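Tripeptidase (Staphylococcus aureus subsp. aureus, PDB 3RZA) probably acts as a metal-dependent exopeptidase of the M20 family, cleaving tripeptides at a metal site that holds zinc and calcium ions in the crystal. Local coordinates at residues A[29-34]-A[110-115]; A[23-28]-A[141-146]; A[244-249]-A[283-288]; A[310-315]-A[336-341]; A[41-46]-A[97-102]. All blocks are in the same frame, centred on the assembly; numbering follows the deposited sequence.

Contact 1: residues A[29-34]-A[110-115]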
# COMPACT_ATOMS: atom_id res chain seq x y z
N THR A 29 6.98 43.34 5.15
CA THR A 29 8.03 42.48 4.57
C THR A 29 7.68 41.01 4.66
O THR A 29 7.82 40.28 3.68
CB THR A 29 9.39 42.74 5.24
OG1 THR A 29 9.75 44.10 5.01
CG2 THR A 29 10.49 41.81 4.69
N PHE A 30 7.16 40.58 5.80
CA PHE A 30 6.71 39.20 5.98
C PHE A 30 5.59 38.86 4.99
O PHE A 30 5.63 37.82 4.35
CB PHE A 30 6.21 38.97 7.41
CG PHE A 30 5.67 37.62 7.65
CD1 PHE A 30 6.50 36.52 7.60
CD2 PHE A 30 4.31 37.41 7.88
CE1 PHE A 30 6.04 35.27 7.79
CE2 PHE A 30 3.82 36.10 8.08
CZ PHE A 30 4.69 35.04 8.05
N LEU A 31 4.59 39.76 4.87
CA LEU A 31 3.45 39.53 3.98
C LEU A 31 3.90 39.47 2.51
O LEU A 31 3.45 38.60 1.76
CB LEU A 31 2.35 40.60 4.20
CG LEU A 31 1.65 40.60 5.58
CD1 LEU A 31 0.81 41.85 5.79
CD2 LEU A 31 0.80 39.36 5.83
N GLU A 32 4.83 40.34 2.14
CA GLU A 32 5.42 40.33 0.80
C GLU A 32 6.05 38.97 0.45
O GLU A 32 5.78 38.41 -0.64
CB GLU A 32 6.47 41.45 0.67
CG GLU A 32 6.93 41.71 -0.77
CD GLU A 32 8.09 42.69 -0.88
OE1 GLU A 32 8.43 43.38 0.13
OE2 GLU A 32 8.66 42.77 -2.00
N LEU A 33 6.84 38.43 1.38
CA LEU A 33 7.59 37.20 1.14
C LEU A 33 6.71 35.97 1.04
O LEU A 33 6.96 35.13 0.17
CB LEU A 33 8.68 36.98 2.19
CG LEU A 33 9.86 37.95 2.21
CD1 LEU A 33 10.72 37.61 3.42
CD2 LEU A 33 10.68 37.90 0.93
N VAL A 34 5.69 35.84 1.91
CA VAL A 34 4.78 34.66 1.88
C VAL A 34 3.99 34.56 0.55
O VAL A 34 3.80 33.46 0.02
CB VAL A 34 3.81 34.59 3.10
CG1 VAL A 34 4.59 34.51 4.44
CG2 VAL A 34 2.81 35.74 3.09
N PRO A 110 -2.35 35.58 2.78
CA PRO A 110 -2.29 35.74 4.24
C PRO A 110 -3.35 36.71 4.77
O PRO A 110 -3.70 37.67 4.09
CB PRO A 110 -0.89 36.31 4.46
CG PRO A 110 -0.65 37.12 3.26
CD PRO A 110 -1.26 36.33 2.12
N ILE A 111 -3.85 36.44 5.98
CA ILE A 111 -4.85 37.29 6.65
C ILE A 111 -4.32 37.69 8.03
O ILE A 111 -3.92 36.82 8.81
CB ILE A 111 -6.20 36.55 6.83
CG1 ILE A 111 -6.61 35.85 5.51
CG2 ILE A 111 -7.29 37.55 7.32
CD1 ILE A 111 -8.06 35.33 5.44
N VAL A 112 -4.32 38.99 8.31
CA VAL A 112 -3.96 39.54 9.61
C VAL A 112 -5.26 39.77 10.43
O VAL A 112 -6.08 40.62 10.07
CB VAL A 112 -3.16 40.83 9.47
CG1 VAL A 112 -2.69 41.33 10.85
CG2 VAL A 112 -1.97 40.61 8.53
N LYS A 113 -5.42 39.00 11.51
CA LYS A 113 -6.65 38.95 12.30
C LYS A 113 -6.48 39.73 13.61
O LYS A 113 -5.36 39.91 14.10
CB LYS A 113 -7.04 37.50 12.60
CG LYS A 113 -7.51 36.69 11.39
CD LYS A 113 -8.92 37.08 10.91
CE LYS A 113 -10.06 36.46 11.76
NZ LYS A 113 -10.37 35.03 11.38
N ASP A 114 -7.61 40.16 14.19
CA ASP A 114 -7.65 40.98 15.43
C ASP A 114 -7.16 40.28 16.68
O ASP A 114 -6.84 40.94 17.68
CB ASP A 114 -9.08 41.48 15.71
CG ASP A 114 -9.60 42.43 14.64
OD1 ASP A 114 -8.86 43.35 14.23
OD2 ASP A 114 -10.76 42.26 14.20
N ASP A 115 -7.12 38.94 16.63
CA ASP A 115 -6.52 38.11 17.70
C ASP A 115 -4.97 38.13 17.81
O ASP A 115 -4.41 37.40 18.63
CB ASP A 115 -7.01 36.65 17.58
CG ASP A 115 -6.46 35.92 16.34
OD1 ASP A 115 -5.83 36.54 15.47
OD2 ASP A 115 -6.63 34.70 16.27

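Contact 2: residues A[23-28]-A[141-146]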
# COMPACT_ATOMS: atom_id res chain seq x y z
N GLU A 23 7.78 47.93 13.31
CA GLU A 23 6.88 46.76 13.41
C GLU A 23 5.97 46.60 12.19
O GLU A 23 5.71 45.47 11.76
CB GLU A 23 5.99 46.88 14.66
CG GLU A 23 6.75 46.90 15.99
CD GLU A 23 5.84 46.99 17.21
OE1 GLU A 23 4.59 47.11 17.05
OE2 GLU A 23 6.38 46.95 18.33
N GLN A 24 5.44 47.71 11.71
CA GLN A 24 4.63 47.71 10.50
C GLN A 24 5.47 47.32 9.29
O GLN A 24 5.01 46.56 8.45
CB GLN A 24 3.98 49.08 10.27
CG GLN A 24 3.00 49.16 9.07
CD GLN A 24 1.79 48.24 9.24
OE1 GLN A 24 1.67 47.20 8.59
NE2 GLN A 24 0.90 48.61 10.16
N ARG A 25 6.67 47.89 9.17
CA ARG A 25 7.55 47.54 8.05
C ARG A 25 7.91 46.04 8.06
O ARG A 25 7.91 45.41 6.99
CB ARG A 25 8.82 48.38 8.05
CG ARG A 25 9.73 48.16 6.81
CD ARG A 25 10.84 49.17 6.77
NE ARG A 25 11.71 49.03 7.94
CZ ARG A 25 12.48 50.00 8.46
NH1 ARG A 25 12.59 51.20 7.88
NH2 ARG A 25 13.21 49.73 9.56
N LEU A 26 8.21 45.50 9.24
CA LEU A 26 8.49 44.06 9.43
C LEU A 26 7.32 43.21 8.95
O LEU A 26 7.52 42.23 8.23
CB LEU A 26 8.77 43.75 10.92
CG LEU A 26 8.99 42.29 11.38
CD1 LEU A 26 10.05 41.62 10.55
CD2 LEU A 26 9.35 42.25 12.87
N LEU A 27 6.11 43.58 9.40
CA LEU A 27 4.87 42.89 9.01
C LEU A 27 4.67 42.93 7.49
O LEU A 27 4.39 41.91 6.89
CB LEU A 27 3.65 43.49 9.76
CG LEU A 27 2.23 42.98 9.41
CD1 LEU A 27 2.16 41.49 9.48
CD2 LEU A 27 1.15 43.65 10.35
N ASN A 28 4.83 44.10 6.88
CA ASN A 28 4.71 44.23 5.42
C ASN A 28 5.74 43.38 4.66
O ASN A 28 5.38 42.74 3.68
CB ASN A 28 4.81 45.70 4.97
CG ASN A 28 3.64 46.56 5.48
OD1 ASN A 28 2.58 46.06 5.84
ND2 ASN A 28 3.85 47.86 5.50
N LEU A 141 18.53 44.37 9.17
CA LEU A 141 19.50 45.03 8.27
C LEU A 141 19.10 46.46 7.99
O LEU A 141 19.95 47.35 8.05
CB LEU A 141 19.68 44.26 6.95
CG LEU A 141 20.59 43.04 7.02
CD1 LEU A 141 20.44 42.18 5.78
CD2 LEU A 141 22.09 43.45 7.23
N GLN A 142 17.80 46.67 7.75
CA GLN A 142 17.28 48.02 7.49
C GLN A 142 17.39 48.95 8.71
O GLN A 142 17.68 50.10 8.55
CB GLN A 142 15.83 47.96 6.97
CG GLN A 142 15.39 49.26 6.29
CD GLN A 142 14.33 49.03 5.20
OE1 GLN A 142 14.01 47.90 4.84
NE2 GLN A 142 13.78 50.13 4.69
N VAL A 143 17.18 48.42 9.93
CA VAL A 143 17.40 49.20 11.18
C VAL A 143 18.89 49.54 11.40
O VAL A 143 19.22 50.65 11.80
CB VAL A 143 16.87 48.44 12.45
CG1 VAL A 143 17.28 49.14 13.76
CG2 VAL A 143 15.36 48.30 12.39
N ILE A 144 19.77 48.58 11.15
CA ILE A 144 21.23 48.81 11.23
C ILE A 144 21.69 49.91 10.25
O ILE A 144 22.41 50.86 10.67
CB ILE A 144 22.02 47.50 11.00
CG1 ILE A 144 21.87 46.58 12.21
CG2 ILE A 144 23.51 47.81 10.73
CD1 ILE A 144 22.31 45.12 11.98
N LYS A 145 21.24 49.82 9.00
CA LYS A 145 21.51 50.83 7.98
C LYS A 145 21.02 52.22 8.39
O LYS A 145 21.80 53.16 8.46
CB LYS A 145 20.85 50.43 6.65
CG LYS A 145 21.20 51.34 5.46
CD LYS A 145 20.78 50.72 4.13
CE LYS A 145 21.10 51.66 2.95
NZ LYS A 145 20.23 51.41 1.78
N GLU A 146 19.74 52.33 8.72
CA GLU A 146 19.11 53.64 8.93
C GLU A 146 19.49 54.32 10.26
O GLU A 146 19.42 55.55 10.36
CB GLU A 146 17.59 53.54 8.75
CG GLU A 146 16.81 53.06 9.99
CD GLU A 146 15.39 52.58 9.67
OE1 GLU A 146 14.91 52.78 8.52
OE2 GLU A 146 14.74 51.99 10.57

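Contact 3: residues A[244-249]-A[283-288]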
# COMPACT_ATOMS: atom_id res chain seq x y z
N THR A 244 16.25 8.33 22.25
CA THR A 244 16.24 7.56 21.00
C THR A 244 14.81 7.13 20.61
O THR A 244 14.05 6.62 21.43
CB THR A 244 17.17 6.29 21.08
OG1 THR A 244 18.49 6.65 21.51
CG2 THR A 244 17.27 5.60 19.70
N THR A 245 14.46 7.35 19.34
CA THR A 245 13.15 6.98 18.80
C THR A 245 13.28 6.14 17.53
O THR A 245 14.31 6.17 16.87
CB THR A 245 12.23 8.26 18.55
OG1 THR A 245 12.76 9.08 17.51
CG2 THR A 245 12.08 9.09 19.80
N ALA A 246 12.22 5.39 17.20
CA ALA A 246 12.14 4.66 15.95
C ALA A 246 10.66 4.49 15.51
O ALA A 246 9.78 4.32 16.34
CB ALA A 246 12.83 3.31 16.09
N ASN A 247 10.42 4.59 14.20
CA ASN A 247 9.08 4.59 13.62
C ASN A 247 9.04 3.79 12.30
O ASN A 247 9.88 4.00 11.42
CB ASN A 247 8.65 6.03 13.33
CG ASN A 247 7.16 6.14 12.99
OD1 ASN A 247 6.32 5.71 13.76
ND2 ASN A 247 6.84 6.75 11.83
N ILE A 248 8.07 2.87 12.19
CA ILE A 248 7.69 2.27 10.91
C ILE A 248 6.62 3.17 10.32
O ILE A 248 5.47 3.19 10.79
CB ILE A 248 7.16 0.82 11.04
CG1 ILE A 248 8.14 -0.07 11.83
CG2 ILE A 248 6.90 0.22 9.65
CD1 ILE A 248 9.56 -0.19 11.24
N GLY A 249 7.01 3.96 9.32
CA GLY A 249 6.13 4.94 8.72
C GLY A 249 5.24 4.42 7.61
O GLY A 249 4.16 4.94 7.43
N LYS A 283 21.30 -0.99 13.60
CA LYS A 283 21.82 -2.36 13.51
C LYS A 283 20.79 -3.34 14.04
O LYS A 283 20.55 -4.39 13.42
CB LYS A 283 23.14 -2.51 14.29
CG LYS A 283 23.87 -3.87 14.04
CD LYS A 283 24.91 -4.17 15.14
CE LYS A 283 25.75 -5.44 14.88
NZ LYS A 283 25.15 -6.40 13.94
N HIS A 284 20.21 -3.02 15.20
CA HIS A 284 19.13 -3.84 15.80
C HIS A 284 17.96 -4.11 14.83
O HIS A 284 17.54 -5.26 14.69
CB HIS A 284 18.63 -3.20 17.10
CG HIS A 284 17.36 -3.79 17.61
ND1 HIS A 284 17.29 -5.06 18.11
CD2 HIS A 284 16.12 -3.26 17.73
CE1 HIS A 284 16.05 -5.31 18.50
NE2 HIS A 284 15.32 -4.24 18.28
N MSE A 285 17.48 -3.05 14.17
CA MSE A 285 16.35 -3.13 13.21
C MSE A 285 16.75 -3.97 11.98
O MSE A 285 16.04 -4.89 11.59
CB MSE A 285 15.91 -1.74 12.77
CG MSE A 285 15.30 -0.88 13.88
SE MSE A 285 15.18 1.01 13.42
CE MSE A 285 13.54 0.89 12.44
N THR A 286 17.90 -3.66 11.40
CA THR A 286 18.51 -4.46 10.32
C THR A 286 18.62 -5.94 10.68
O THR A 286 18.07 -6.81 9.96
CB THR A 286 19.92 -3.91 10.00
OG1 THR A 286 19.80 -2.53 9.65
CG2 THR A 286 20.61 -4.72 8.86
N ASP A 287 19.25 -6.23 11.81
CA ASP A 287 19.42 -7.64 12.25
C ASP A 287 18.10 -8.37 12.47
O ASP A 287 17.98 -9.54 12.08
CB ASP A 287 20.27 -7.74 13.53
CG ASP A 287 21.75 -7.39 13.30
OD1 ASP A 287 22.22 -7.39 12.14
OD2 ASP A 287 22.45 -7.12 14.29
N VAL A 288 17.11 -7.69 13.05
CA VAL A 288 15.80 -8.31 13.29
C VAL A 288 15.05 -8.62 11.98
O VAL A 288 14.51 -9.71 11.83
CB VAL A 288 14.93 -7.48 14.29
CG1 VAL A 288 13.52 -7.98 14.30
CG2 VAL A 288 15.54 -7.59 15.71

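Contact 4: residues A[310-315]-A[336-341]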
# COMPACT_ATOMS: atom_id res chain seq x y z
N GLY A 310 23.64 14.51 14.14
CA GLY A 310 23.33 15.21 15.38
C GLY A 310 24.46 16.07 15.87
O GLY A 310 25.58 15.97 15.39
N PHE A 311 24.13 16.98 16.78
CA PHE A 311 25.11 17.82 17.46
C PHE A 311 24.61 18.17 18.87
O PHE A 311 23.45 17.93 19.23
CB PHE A 311 25.41 19.09 16.64
CG PHE A 311 24.26 20.07 16.60
CD1 PHE A 311 23.25 19.94 15.66
CD2 PHE A 311 24.18 21.13 17.51
CE1 PHE A 311 22.18 20.83 15.62
CE2 PHE A 311 23.11 22.02 17.49
CZ PHE A 311 22.12 21.87 16.54
N LYS A 312 25.53 18.67 19.67
CA LYS A 312 25.23 19.21 20.99
C LYS A 312 26.30 20.24 21.24
O LYS A 312 27.48 19.90 21.26
CB LYS A 312 25.27 18.09 22.05
CG LYS A 312 25.04 18.53 23.55
CD LYS A 312 23.65 19.12 23.80
CE LYS A 312 23.49 19.63 25.24
NZ LYS A 312 24.18 20.99 25.52
N ILE A 313 25.90 21.50 21.36
CA ILE A 313 26.83 22.57 21.70
C ILE A 313 26.87 22.70 23.24
O ILE A 313 25.82 22.73 23.90
CB ILE A 313 26.45 23.91 21.04
CG1 ILE A 313 26.24 23.74 19.52
CG2 ILE A 313 27.52 24.94 21.33
CD1 ILE A 313 27.39 23.12 18.78
N ASN A 314 28.07 22.73 23.78
CA ASN A 314 28.29 22.91 25.21
C ASN A 314 27.60 24.21 25.68
O ASN A 314 27.72 25.25 25.03
CB ASN A 314 29.81 22.93 25.47
CG ASN A 314 30.16 23.04 26.93
OD1 ASN A 314 29.77 23.99 27.63
ND2 ASN A 314 30.98 22.11 27.39
N ASP A 315 26.90 24.14 26.81
CA ASP A 315 26.07 25.27 27.28
C ASP A 315 26.86 26.52 27.73
O ASP A 315 26.26 27.58 27.87
CB ASP A 315 25.15 24.83 28.43
CG ASP A 315 24.10 23.82 27.97
OD1 ASP A 315 22.96 24.26 27.63
OD2 ASP A 315 24.43 22.61 27.92
N THR A 336 17.25 26.75 27.07
CA THR A 336 17.99 26.01 26.10
C THR A 336 17.35 24.63 26.07
O THR A 336 17.09 24.06 27.13
CB THR A 336 19.43 25.89 26.54
OG1 THR A 336 19.48 25.30 27.84
CG2 THR A 336 20.06 27.27 26.60
N ILE A 337 17.04 24.13 24.88
CA ILE A 337 16.40 22.84 24.72
C ILE A 337 17.16 21.96 23.73
O ILE A 337 18.12 22.39 23.09
CB ILE A 337 14.87 22.98 24.28
CG1 ILE A 337 14.73 23.66 22.92
CG2 ILE A 337 14.04 23.71 25.38
CD1 ILE A 337 13.32 23.55 22.32
N ILE A 338 16.70 20.73 23.62
CA ILE A 338 17.12 19.78 22.63
C ILE A 338 15.91 19.58 21.69
O ILE A 338 14.79 19.47 22.18
CB ILE A 338 17.54 18.48 23.35
CG1 ILE A 338 18.77 18.73 24.26
CG2 ILE A 338 17.89 17.47 22.45
CD1 ILE A 338 20.01 19.26 23.53
N SER A 339 16.15 19.62 20.38
CA SER A 339 15.09 19.49 19.37
C SER A 339 14.86 18.03 19.03
O SER A 339 15.69 17.19 19.33
CB SER A 339 15.45 20.24 18.09
OG SER A 339 16.63 19.72 17.51
N GLY A 340 13.73 17.75 18.39
CA GLY A 340 13.41 16.42 17.87
C GLY A 340 13.85 16.17 16.44
O GLY A 340 13.77 15.03 15.98
N GLY A 341 14.31 17.21 15.73
CA GLY A 341 14.63 17.09 14.31
C GLY A 341 15.79 17.97 13.87
O GLY A 341 16.47 18.60 14.68

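Contact 5: residues A[41-46]-A[97-102]. With ZN (zinc ion), chain C.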
# COMPACT_ATOMS: atom_id res chain seq x y z
N GLY A 41 12.22 22.96 -4.03
CA GLY A 41 12.59 22.65 -5.40
C GLY A 41 12.26 23.67 -6.47
O GLY A 41 12.82 23.59 -7.56
N ASN A 42 11.37 24.64 -6.18
CA ASN A 42 10.96 25.69 -7.12
C ASN A 42 11.25 27.07 -6.56
O ASN A 42 10.39 27.96 -6.56
CB ASN A 42 9.47 25.55 -7.48
CG ASN A 42 9.17 24.27 -8.25
OD1 ASN A 42 10.04 23.69 -8.90
ND2 ASN A 42 7.92 23.84 -8.20
N GLU A 43 12.50 27.25 -6.14
CA GLU A 43 12.98 28.48 -5.50
C GLU A 43 13.40 29.56 -6.52
O GLU A 43 13.75 30.66 -6.11
CB GLU A 43 14.19 28.21 -4.58
CG GLU A 43 13.95 27.25 -3.41
CD GLU A 43 14.18 25.77 -3.74
OE1 GLU A 43 14.36 25.43 -4.91
OE2 GLU A 43 14.14 24.94 -2.80
N SER A 44 13.36 29.26 -7.83
CA SER A 44 13.89 30.15 -8.88
C SER A 44 13.27 31.56 -8.98
O SER A 44 13.91 32.47 -9.48
CB SER A 44 13.78 29.48 -10.26
OG SER A 44 12.45 29.34 -10.65
N THR A 45 12.02 31.72 -8.53
CA THR A 45 11.37 33.04 -8.53
C THR A 45 11.73 33.88 -7.30
O THR A 45 12.05 35.07 -7.44
CB THR A 45 9.86 32.91 -8.65
OG1 THR A 45 9.54 32.32 -9.90
CG2 THR A 45 9.20 34.26 -8.59
N ILE A 46 11.64 33.29 -6.12
CA ILE A 46 11.93 34.05 -4.89
C ILE A 46 13.43 34.41 -4.74
O ILE A 46 13.77 35.48 -4.20
CB ILE A 46 11.40 33.32 -3.62
CG1 ILE A 46 11.30 34.31 -2.46
CG2 ILE A 46 12.28 32.11 -3.26
CD1 ILE A 46 10.65 33.73 -1.25
N SER A 97 18.50 31.41 7.29
CA SER A 97 17.13 30.97 7.11
C SER A 97 17.03 30.33 5.75
O SER A 97 17.96 30.42 4.97
CB SER A 97 16.18 32.16 7.22
OG SER A 97 15.83 32.38 8.58
N HIS A 98 15.95 29.60 5.51
CA HIS A 98 15.73 28.95 4.21
C HIS A 98 14.56 29.61 3.46
O HIS A 98 13.56 29.99 4.08
CB HIS A 98 15.52 27.43 4.37
CG HIS A 98 14.30 27.04 5.13
ND1 HIS A 98 13.10 26.75 4.52
CD2 HIS A 98 14.14 26.73 6.44
CE1 HIS A 98 12.24 26.34 5.43
NE2 HIS A 98 12.85 26.31 6.60
N MSE A 99 14.72 29.75 2.15
CA MSE A 99 13.76 30.48 1.30
C MSE A 99 12.61 29.60 0.79
O MSE A 99 11.61 30.15 0.26
CB MSE A 99 14.49 31.17 0.16
CG MSE A 99 14.91 30.28 -0.98
SE MSE A 99 15.97 31.24 -2.22
CE MSE A 99 17.65 31.23 -1.21
N ASP A 100 12.75 28.27 0.90
CA ASP A 100 11.70 27.34 0.46
C ASP A 100 10.66 27.02 1.57
O ASP A 100 10.95 27.15 2.76
CB ASP A 100 12.27 26.02 -0.10
CG ASP A 100 13.05 25.19 0.95
OD1 ASP A 100 13.84 25.78 1.71
OD2 ASP A 100 12.89 23.95 0.99
N THR A 101 9.47 26.61 1.14
CA THR A 101 8.40 26.14 2.01
C THR A 101 7.98 24.73 1.58
O THR A 101 8.28 24.30 0.47
CB THR A 101 7.18 27.03 1.91
OG1 THR A 101 6.55 26.79 0.65
CG2 THR A 101 7.57 28.47 2.00
N VAL A 102 7.23 24.04 2.45
CA VAL A 102 6.57 22.77 2.05
C VAL A 102 5.41 23.06 1.10
O VAL A 102 5.09 24.23 0.81
CB VAL A 102 6.07 21.94 3.25
CG1 VAL A 102 7.22 21.65 4.25
CG2 VAL A 102 4.87 22.61 3.93
ZN ZN C . 12.10 25.73 8.51
O HOH W 1 11.77 23.72 8.98

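Contact 1: residues A[29-34]-A[110-115]
Leu31, on the helix 23-34, packs against Pro110 and Val112, where the chain enters the small antiparallel sheet formed by strands 111-112, 117-119 and 371-373. Helix 23-34 thus rests on the lead-in to strand 111-112, an outermost strand of that sheet, in a partly buried contact whose Val34 side chain is about 12 Å from the zinc ion. Along 29-34, Phe30 turns its ring to strand 117-119 and helix 128-147, where it meets Ile118 and Ala135, and it also receives CG1 of Val34 over one face, toward the rim of the ring. Leu31 comes next and does most of the touching. Its CG lies anti to the carbonyl carbon (chi1 -65°), which carries the two methyls out from the helix toward the proline. CD2 reaches both CB and CG of Pro110 at 3.7 Å, while Val112 offers one methyl, CG2, to the leucine fork: it sits 4.1 Å from CD1 of Leu31, and the two side chains run nearly perpendicular. Ile118 touches both Leu31 and Pro110, joining the neighbouring strand to the same apolar patch. One turn on, at the end of the segment, Val34 approaches the proline ring with the other of its methyls, CG2. CG of Pro110 touches two methyls that approach at roughly a right angle: Leu31 CD2 and, at 3.7 Å, Val34 CG2.

Contact 2: residues A[23-28]-A[141-146]
The short helical segments 23-28 and 141-146 run at 139° to each other, closer to antiparallel than to perpendicular, and their axes come no nearer than 11.9 Å, so the gap is bridged by long side chains. Arg25 does the bridging. Its chain leaves the helix extended and then bends at chi3, which brings the guanidinium alongside helix 128-147. There it grips the carboxylate of Glu146 end-on, with NH1 bonded to OE1 and NH2 bonded to OE2, each at 2.9 Å. The two bonds differ in shape. OE1 accepts NH1 through its syn lone pair, whereas OE2 is met from above the carboxylate plane although it lies in the plane of the guanidinium; the two flat groups are accordingly twisted by 43°. Gln142, in one of its two modelled conformers, covers one guanidinium face: its CG stands 3.7 Å above the plane, over the centre, and its amide stacks on the arginine with the planes 22° apart. At the edge, CG2 of Val143 lies 3.8 Å from NH2 of Arg25. NH2 has a second anionic partner in Glu139, one turn before Val143 on the same helix, and Leu26 beside Arg25 packs onto Glu139 and Ala135. Two carboxylates of one helix therefore share one arginine of another, an arrangement that probably keeps its positive charge well compensated, while the two-pronged salt bridge to Glu146 probably limits rotation of the guanidinium about its chain.

Contact 3: residues A[244-249]-A[283-288]
Met285, a selenomethionine, projects from helix 275-295 onto strand 244-253 and meets two of its residues with the end of its side chain. The selenium lies 4.2 Å from CB of Ala246, and the terminal methyl CE comes to 4.3 Å from CD1 of Ile248. Both are loose apolar contacts. From CB the chain of Met285 runs on extended to SE before turning at chi3 (83°), so that SE and CE settle beside different residues of the strand. Ala246 points its methyl at the helix, whereas Ile248 reaches it chiefly through the tip of its longer branch. This is helix-on-sheet packing in the domain that in M20 peptidases forms the lid and dimerisation module: strand 244-253 pairs antiparallel with 263-272, and Met285 also rests on Ala268 of that strand and on Ile204 of strand 194-209. Asn247, whose side chain points away from the helix, bonds through ND2 to the backbone oxygens of Thr257 and Ile259 of the second subunit, and Ile248 also packs on Ile225 of that neighbouring chain.

Contact 4: residues A[310-315]-A[336-341]
The parts of 310-315 and 336-341 that touch run almost antiparallel, 163° apart end to end, yet their closest CA atoms stay more than 8 Å from each other because strand 194-209 lies between strands 299-312 and 336-338 and bonds to the backbones of both. The contact is therefore one across a central strand. Lys312, which also touches Val196 of that strand, reaches across to Ile338, its chain bending at chi2 and laying its aliphatic part against the isoleucine. Its CD is 3.7 Å from CD1 of Ile338, CE only slightly farther, and the two chains are nearly perpendicular. Bending again at chi4, the lysine turns its NZ back to its own segment, where it bonds to the backbone O of Ile313 and forms a salt bridge with OD2 of Asp315, each at 2.9 Å. OD2 receives NZ from above the carboxylate plane. The other oxygen, OD1, faces OG1 of Thr336 at 3.6 Å. In chemical terms the lysine is divided: its methylenes serve as apolar cover for Ile338, while its ammonium bonds to a carbonyl and a carboxylate in the loop just after strand 299-312, so that its charge is met within its own segment.

Contact 5: residues A[41-46]-A[97-102]
The contact lies beside the zinc site of this M20 peptidase, in the turn that follows the metal-binding His98. NE2 of His98 holds the zinc ion at 2.1 Å; Asp129, Asp186 and a water molecule are its other ligands. At the ring edge away from the metal, ND1 of His98 makes weak bonds to both OD1 and the backbone O of Asp100, so the aspartate lies in the second shell of the metal. Glu43 runs parallel to Asp100, and its OE2 rests 3.5 Å from CB of Asp100. The two carboxylates come within 4.1 Å (Glu43 OE2 to Asp100 OD2), but each is engaged by other donors: OE2 takes the backbone N of Gly41 at 3.0 Å and that of Gly161, and OD2 takes the hydroxyl of Thr40 and the backbone N of Glu163. These bonds would offset the like charges. Next to them, CG2 of Ile46 lies 3.9 Å from both CG and SE of Met99, a selenomethionine, the two chains overlapping head to tail. Ile46 also touches Lys131 of helix 128-147, while Met99 packs on Leu50 of helix 46-56 and Ile158 of strand 154-159, which pairs in parallel with strand 93-98.

How the contacts relate
Contacts 1 and 2 share helix 23-34, their centres 15 Å apart. Contact 5 is nested along the chain inside the loops closed by both, and touches contact 1 where Leu33 meets Ile46. Contact 2 joins helix 23-34 to helix 128-147, contact 1 joins it to the small sheet, and contact 5 joins the loop after it to the zinc-bearing turn. Contacts 3 and 4 follow later and, like contact 5, reach the large mixed sheet; contact 3 stands about 42 Å from contact 1, centre to centre. Contact 4 sits where strand 194-209, which runs on into the part meeting the second subunit, pairs with strands 299-312 and 336-338, consistent with the two-domain build of M20 peptidases.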